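Local coordinates for protein C-domain type II peptide synthetase (Streptomyces globisporus, PDB 4ZNM) that is a free-standing condensation-domain protein of the nonribosomal peptide synthetase type, built on the fold shared by CoA-dependent acyltransferases, at residues 241-247 with 424-430; 75-80 with 91-95. All blocks are in the same frame, centred on the assembly; numbering follows the deposited sequence.

Interaction 1: 241-247 with 424-430; sequences GTAWQRF and GSLGYNT
Gly424 CA sits over one face of the Phe247 ring, offset toward its rim and 3.6 Å from the ring centroid in a CH-pi contact, while the two backbones exchange a pair of N-H...O bonds. At Ser425 the hydroxyl takes over: OG receives NH1 of Arg246 at 3.2 Å, in the guanidinium plane, and NH2 of the same guanidinium forms a salt bridge with Glu125. Leu426 and Gln245 form the next hydrogen-bonded pair, with Gln245 N donating to Leu426 O almost straight (171°). Gly427 offers its CA to one face of Trp244, 3.8 Å from the centroid of the six-membered ring. Tyr428 has CG wedged between its backbone N and carbonyl carbon (chi1 51°), which folds the ring back over Ala243; its OH accepts NE2 of Gln245 at 2.9 Å, the amide standing nearly perpendicular to the ring (84°), and also meets Asp435 and a water. Asn429 ND2 makes a weak bond to Thr242 OG1; both side chains also bind Ile406. Finally Thr430 sets CG2 on Ala243 CB, 3.5 Å away. This is a regular antiparallel ladder, pairing the outermost strand 242-249 with strand 422-429 in the mixed sheet of a condensation domain.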
loop_
_atom_site.group_PDB
_atom_site.type_symbol
_atom_site.label_atom_id
_atom_site.label_comp_id
_atom_site.label_asym_id
_atom_site.label_seq_id
_atom_site.Cartn_x
_atom_site.Cartn_y
_atom_site.Cartn_z
ATOM N N GLY A 241 -6.087 3.726 -16.546
ATOM C CA GLY A 241 -6.917 3.932 -15.383
ATOM C C GLY A 241 -6.775 2.750 -14.451
ATOM O O GLY A 241 -6.400 1.663 -14.887
ATOM N N THR A 242 -7.043 2.967 -13.172
ATOM C CA THR A 242 -7.028 1.885 -12.210
ATOM C C THR A 242 -8.341 1.875 -11.432
ATOM O O THR A 242 -8.763 2.896 -10.896
ATOM C CB THR A 242 -5.854 2.023 -11.254
ATOM O OG1 THR A 242 -4.627 2.074 -12.005
ATOM C CG2 THR A 242 -5.802 0.892 -10.284
ATOM N N ALA A 243 -8.958 0.701 -11.375
ATOM C CA ALA A 243 -10.172 0.497 -10.609
ATOM C C ALA A 243 -9.831 -0.383 -9.427
ATOM O O ALA A 243 -8.825 -1.088 -9.434
ATOM C CB ALA A 243 -11.246 -0.131 -11.447
ATOM N N TRP A 244 -10.682 -0.332 -8.418
ATOM C CA TRP A 244 -10.475 -1.029 -7.176
ATOM C C TRP A 244 -11.777 -1.695 -6.765
ATOM O O TRP A 244 -12.854 -1.074 -6.837
ATOM C CB TRP A 244 -10.009 -0.071 -6.084
ATOM C CG TRP A 244 -8.676 0.528 -6.338
ATOM C CD1 TRP A 244 -8.393 1.671 -7.053
ATOM C CD2 TRP A 244 -7.413 0.020 -5.885
ATOM N NE1 TRP A 244 -7.034 1.898 -7.047
ATOM C CE2 TRP A 244 -6.418 0.899 -6.351
ATOM C CE3 TRP A 244 -7.032 -1.095 -5.136
ATOM C CZ2 TRP A 244 -5.094 0.707 -6.075
ATOM C CZ3 TRP A 244 -5.711 -1.278 -4.878
ATOM C CH2 TRP A 244 -4.753 -0.387 -5.346
ATOM N N GLN A 245 -11.685 -2.969 -6.378
ATOM C CA GLN A 245 -12.814 -3.681 -5.772
ATOM C C GLN A 245 -12.464 -3.967 -4.329
ATOM O O GLN A 245 -11.381 -4.465 -4.032
ATOM C CB GLN A 245 -13.135 -4.965 -6.541
ATOM C CG GLN A 245 -13.761 -4.642 -7.919
ATOM C CD GLN A 245 -14.152 -5.864 -8.723
ATOM O OE1 GLN A 245 -14.547 -6.895 -8.163
ATOM N NE2 GLN A 245 -14.037 -5.757 -10.060
ATOM N N ARG A 246 -13.385 -3.638 -3.432
ATOM C CA ARG A 246 -13.134 -3.720 -1.990
ATOM C C ARG A 246 -13.772 -4.966 -1.463
ATOM O O ARG A 246 -14.799 -5.370 -1.967
ATOM C CB ARG A 246 -13.727 -2.532 -1.257
ATOM C CG ARG A 246 -13.599 -1.250 -1.987
ATOM C CD ARG A 246 -12.228 -0.672 -1.851
ATOM N NE ARG A 246 -12.230 0.626 -2.512
ATOM C CZ ARG A 246 -11.141 1.307 -2.823
ATOM N NH1 ARG A 246 -9.946 0.813 -2.539
ATOM N NH2 ARG A 246 -11.266 2.466 -3.428
ATOM N N PHE A 247 -13.166 -5.586 -0.471
ATOM C CA PHE A 247 -13.767 -6.751 0.158
ATOM C C PHE A 247 -13.338 -6.828 1.611
ATOM O O PHE A 247 -12.438 -6.103 2.056
ATOM C CB PHE A 247 -13.386 -8.034 -0.585
ATOM C CG PHE A 247 -11.934 -8.350 -0.532
ATOM C CD1 PHE A 247 -11.076 -7.831 -1.472
ATOM C CD2 PHE A 247 -11.422 -9.182 0.453
ATOM C CE1 PHE A 247 -9.716 -8.125 -1.445
ATOM C CE2 PHE A 247 -10.052 -9.498 0.474
ATOM C CZ PHE A 247 -9.209 -8.958 -0.471
ATOM N N GLY A 424 -9.792 -5.790 2.480
ATOM C CA GLY A 424 -8.958 -5.924 1.302
ATOM C C GLY A 424 -9.380 -5.063 0.131
ATOM O O GLY A 424 -10.534 -4.622 0.038
ATOM N N SER A 425 -8.424 -4.870 -0.774
ATOM C CA SER A 425 -8.640 -4.230 -2.061
ATOM C C SER A 425 -7.937 -5.000 -3.164
ATOM O O SER A 425 -6.828 -5.530 -2.975
ATOM C CB SER A 425 -8.124 -2.802 -2.040
ATOM O OG SER A 425 -9.002 -1.973 -1.290
ATOM N N LEU A 426 -8.628 -5.095 -4.289
ATOM C CA LEU A 426 -8.092 -5.670 -5.494
ATOM C C LEU A 426 -8.133 -4.579 -6.538
ATOM O O LEU A 426 -9.221 -4.111 -6.912
ATOM C CB LEU A 426 -8.911 -6.873 -5.949
ATOM C CG LEU A 426 -8.491 -7.491 -7.288
ATOM C CD1 LEU A 426 -7.011 -7.886 -7.356
ATOM C CD2 LEU A 426 -9.369 -8.706 -7.538
ATOM N N GLY A 427 -6.950 -4.143 -6.965
ATOM C CA GLY A 427 -6.851 -3.070 -7.935
ATOM C C GLY A 427 -6.291 -3.600 -9.247
ATOM O O GLY A 427 -5.441 -4.500 -9.268
ATOM N N TYR A 428 -6.730 -2.998 -10.347
ATOM C CA TYR A 428 -6.313 -3.446 -11.655
ATOM C C TYR A 428 -6.472 -2.279 -12.623
ATOM O O TYR A 428 -7.219 -1.324 -12.368
ATOM C CB TYR A 428 -7.150 -4.631 -12.100
ATOM C CG TYR A 428 -8.612 -4.346 -11.971
ATOM C CD1 TYR A 428 -9.236 -4.475 -10.744
ATOM C CD2 TYR A 428 -9.380 -3.938 -13.054
ATOM C CE1 TYR A 428 -10.611 -4.188 -10.591
ATOM C CE2 TYR A 428 -10.759 -3.666 -12.912
ATOM C CZ TYR A 428 -11.365 -3.807 -11.664
ATOM O OH TYR A 428 -12.728 -3.535 -11.456
ATOM N N ASN A 429 -5.761 -2.371 -13.733
ATOM C CA ASN A 429 -5.802 -1.328 -14.755
ATOM C C ASN A 429 -6.963 -1.610 -15.707
ATOM O O ASN A 429 -7.033 -2.680 -16.316
ATOM C CB ASN A 429 -4.514 -1.257 -15.542
ATOM C CG ASN A 429 -3.264 -1.015 -14.688
ATOM O OD1 ASN A 429 -2.190 -1.530 -15.001
ATOM N ND2 ASN A 429 -3.382 -0.202 -13.666
ATOM N N THR A 430 -7.861 -0.644 -15.836
ATOM C CA THR A 430 -9.072 -0.810 -16.634
ATOM C C THR A 430 -8.779 -0.809 -18.129
ATOM O O THR A 430 -9.612 -1.240 -18.936
ATOM C CB THR A 430 -10.085 0.299 -16.293
ATOM O OG1 THR A 430 -9.434 1.568 -16.317
ATOM C CG2 THR A 430 -10.618 0.098 -14.913
HETATM O O HOH W 1 -14.278 -1.613 -9.850
#

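Interaction 2: 75-80 with 91-95; sequences EALRTS and EILPA
Arg78 and Leu93 are joined twice by hydrogen bonds that run in opposite directions. Leu93 N donates to Arg78 O at 2.8 Å, nearly straight (173°), and NH1 of Arg78 returns a bond to Leu93 O at 3.1 Å, with that oxygen in the guanidinium plane. A sharp bend at chi3 (-95°) turns the guanidinium back to this carbonyl, while NE and NH2 are taken by Val71 O and Val72 O of helix 60-73. Further along, Glu91 N donates to Ser80 O at 2.9 Å, and Ser80 N answers to Glu91 O with a weak, bent bond. A hydrogen bond inside 75-80 links Thr79 back to the 3-10 segment 75-77: its OG1 reaches Glu75 O at 2.7 Å from the face opposite to Arg78 N. The remaining contacts are van der Waals, mostly carbon against oxygen. Ile92 lays CG1 against Thr79 OG1 and sends CD1 to Glu75 OE1, 3.4 Å away; Leu93 CD1 meets Ser80 OG at 3.5 Å, and Ala95 CB rests on Arg78 CD at 3.9 Å. One arginine thus gathers three main-chain oxygens, of Leu93, Val71 and Val72, probably drawing on their combined partial charge, and ties the open end of the hairpin to the helix before it.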
loop_
_atom_site.group_PDB
_atom_site.type_symbol
_atom_site.label_atom_id
_atom_site.label_comp_id
_atom_site.label_asym_id
_atom_site.label_seq_id
_atom_site.Cartn_x
_atom_site.Cartn_y
_atom_site.Cartn_z
ATOM N N GLU A 75 9.968 16.758 5.530
ATOM C CA GLU A 75 10.530 17.156 4.221
ATOM C C GLU A 75 9.974 16.374 3.040
ATOM O O GLU A 75 9.820 16.933 1.960
ATOM C CB GLU A 75 12.051 17.004 4.204
ATOM C CG GLU A 75 12.734 18.096 4.949
ATOM C CD GLU A 75 14.242 17.931 5.064
ATOM O OE1 GLU A 75 14.820 16.971 4.480
ATOM O OE2 GLU A 75 14.838 18.792 5.757
ATOM N N ALA A 76 9.693 15.089 3.223
ATOM C CA ALA A 76 9.150 14.302 2.132
ATOM C C ALA A 76 7.871 14.941 1.596
ATOM O O ALA A 76 7.560 14.772 0.429
ATOM C CB ALA A 76 8.877 12.876 2.565
ATOM N N LEU A 77 7.137 15.667 2.446
ATOM C CA LEU A 77 5.851 16.251 2.039
ATOM C C LEU A 77 6.011 17.574 1.295
ATOM O O LEU A 77 5.018 18.202 0.931
ATOM C CB LEU A 77 4.937 16.502 3.253
ATOM C CG LEU A 77 4.464 15.249 4.013
ATOM C CD1 LEU A 77 3.538 15.616 5.148
ATOM C CD2 LEU A 77 3.785 14.296 3.086
ATOM N N ARG A 78 7.261 17.982 1.121
ATOM C CA ARG A 78 7.656 19.207 0.450
ATOM C C ARG A 78 8.713 18.889 -0.599
ATOM O O ARG A 78 9.380 19.796 -1.080
ATOM C CB ARG A 78 8.257 20.223 1.441
ATOM C CG ARG A 78 7.405 20.610 2.511
ATOM C CD ARG A 78 8.094 21.633 3.352
ATOM N NE ARG A 78 8.801 21.141 4.530
ATOM C CZ ARG A 78 10.095 21.350 4.757
ATOM N NH1 ARG A 78 10.857 21.944 3.851
ATOM N NH2 ARG A 78 10.646 20.933 5.888
ATOM N N THR A 79 8.898 17.611 -0.922
ATOM C CA THR A 79 9.895 17.213 -1.929
ATOM C C THR A 79 9.234 16.905 -3.269
ATOM O O THR A 79 8.743 15.813 -3.507
ATOM C CB THR A 79 10.725 16.009 -1.459
ATOM O OG1 THR A 79 11.318 16.324 -0.189
ATOM C CG2 THR A 79 11.852 15.715 -2.410
ATOM N N SER A 80 9.214 17.908 -4.142
ATOM C CA SER A 80 8.702 17.712 -5.480
ATOM C C SER A 80 9.688 16.883 -6.307
ATOM O O SER A 80 10.876 16.792 -5.992
ATOM C CB SER A 80 8.473 19.060 -6.154
ATOM O OG SER A 80 9.718 19.711 -6.358
ATOM N N GLU A 91 13.467 17.986 -5.326
ATOM C CA GLU A 91 13.869 19.253 -4.750
ATOM C C GLU A 91 13.019 19.541 -3.523
ATOM O O GLU A 91 11.783 19.474 -3.583
ATOM C CB GLU A 91 13.742 20.389 -5.745
ATOM C CG GLU A 91 14.212 21.709 -5.117
ATOM C CD GLU A 91 14.231 22.861 -6.111
ATOM O OE1 GLU A 91 13.845 22.627 -7.276
ATOM O OE2 GLU A 91 14.628 23.990 -5.724
ATOM N N ILE A 92 13.680 19.833 -2.408
ATOM C CA ILE A 92 12.976 20.106 -1.154
ATOM C C ILE A 92 12.595 21.572 -1.134
ATOM O O ILE A 92 13.458 22.429 -1.119
ATOM C CB ILE A 92 13.830 19.759 0.078
ATOM C CG1 ILE A 92 14.211 18.276 0.056
ATOM C CG2 ILE A 92 13.057 20.091 1.387
ATOM C CD1 ILE A 92 15.136 17.846 1.188
ATOM N N LEU A 93 11.299 21.853 -1.105
ATOM C CA LEU A 93 10.801 23.228 -1.182
ATOM C C LEU A 93 10.312 23.721 0.174
ATOM O O LEU A 93 10.055 22.915 1.071
ATOM C CB LEU A 93 9.658 23.319 -2.216
ATOM C CG LEU A 93 10.008 22.770 -3.599
ATOM C CD1 LEU A 93 8.763 22.480 -4.396
ATOM C CD2 LEU A 93 10.923 23.734 -4.328
ATOM N N PRO A 94 10.191 25.045 0.325
ATOM C CA PRO A 94 9.454 25.612 1.464
ATOM C C PRO A 94 7.976 25.220 1.412
ATOM O O PRO A 94 7.411 25.158 0.316
ATOM C CB PRO A 94 9.630 27.127 1.288
ATOM C CG PRO A 94 10.692 27.314 0.270
ATOM C CD PRO A 94 10.676 26.093 -0.596
ATOM N N ALA A 95 7.365 24.949 2.561
ATOM C CA ALA A 95 5.947 24.565 2.624
ATOM C C ALA A 95 5.073 25.574 1.902
ATOM O O ALA A 95 5.345 26.781 1.929
ATOM C CB ALA A 95 5.486 24.437 4.086
#

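In the fold
Both contacts are antiparallel, but they lie in different sheets. Interaction 1 pairs two strands that come from widely separated parts of the sequence, 177 residues apart, in a buried setting, its centre about 12 Å from the centre of the chain. Interaction 2 joins the open end of a local hairpin, with strands 79-84 and 87-92 forming a sheet of their own, at the surface, its centre about 22 Å from the centre of the chain. The centres of the two contacts are 30 Å apart and their nearest atoms about 19 Å, so neither touches the other. A sodium ion lies about 7 Å from the side chain of Ser80 in interaction 2; Ser130, Glu133 and Pro135 form a sodium site in this model.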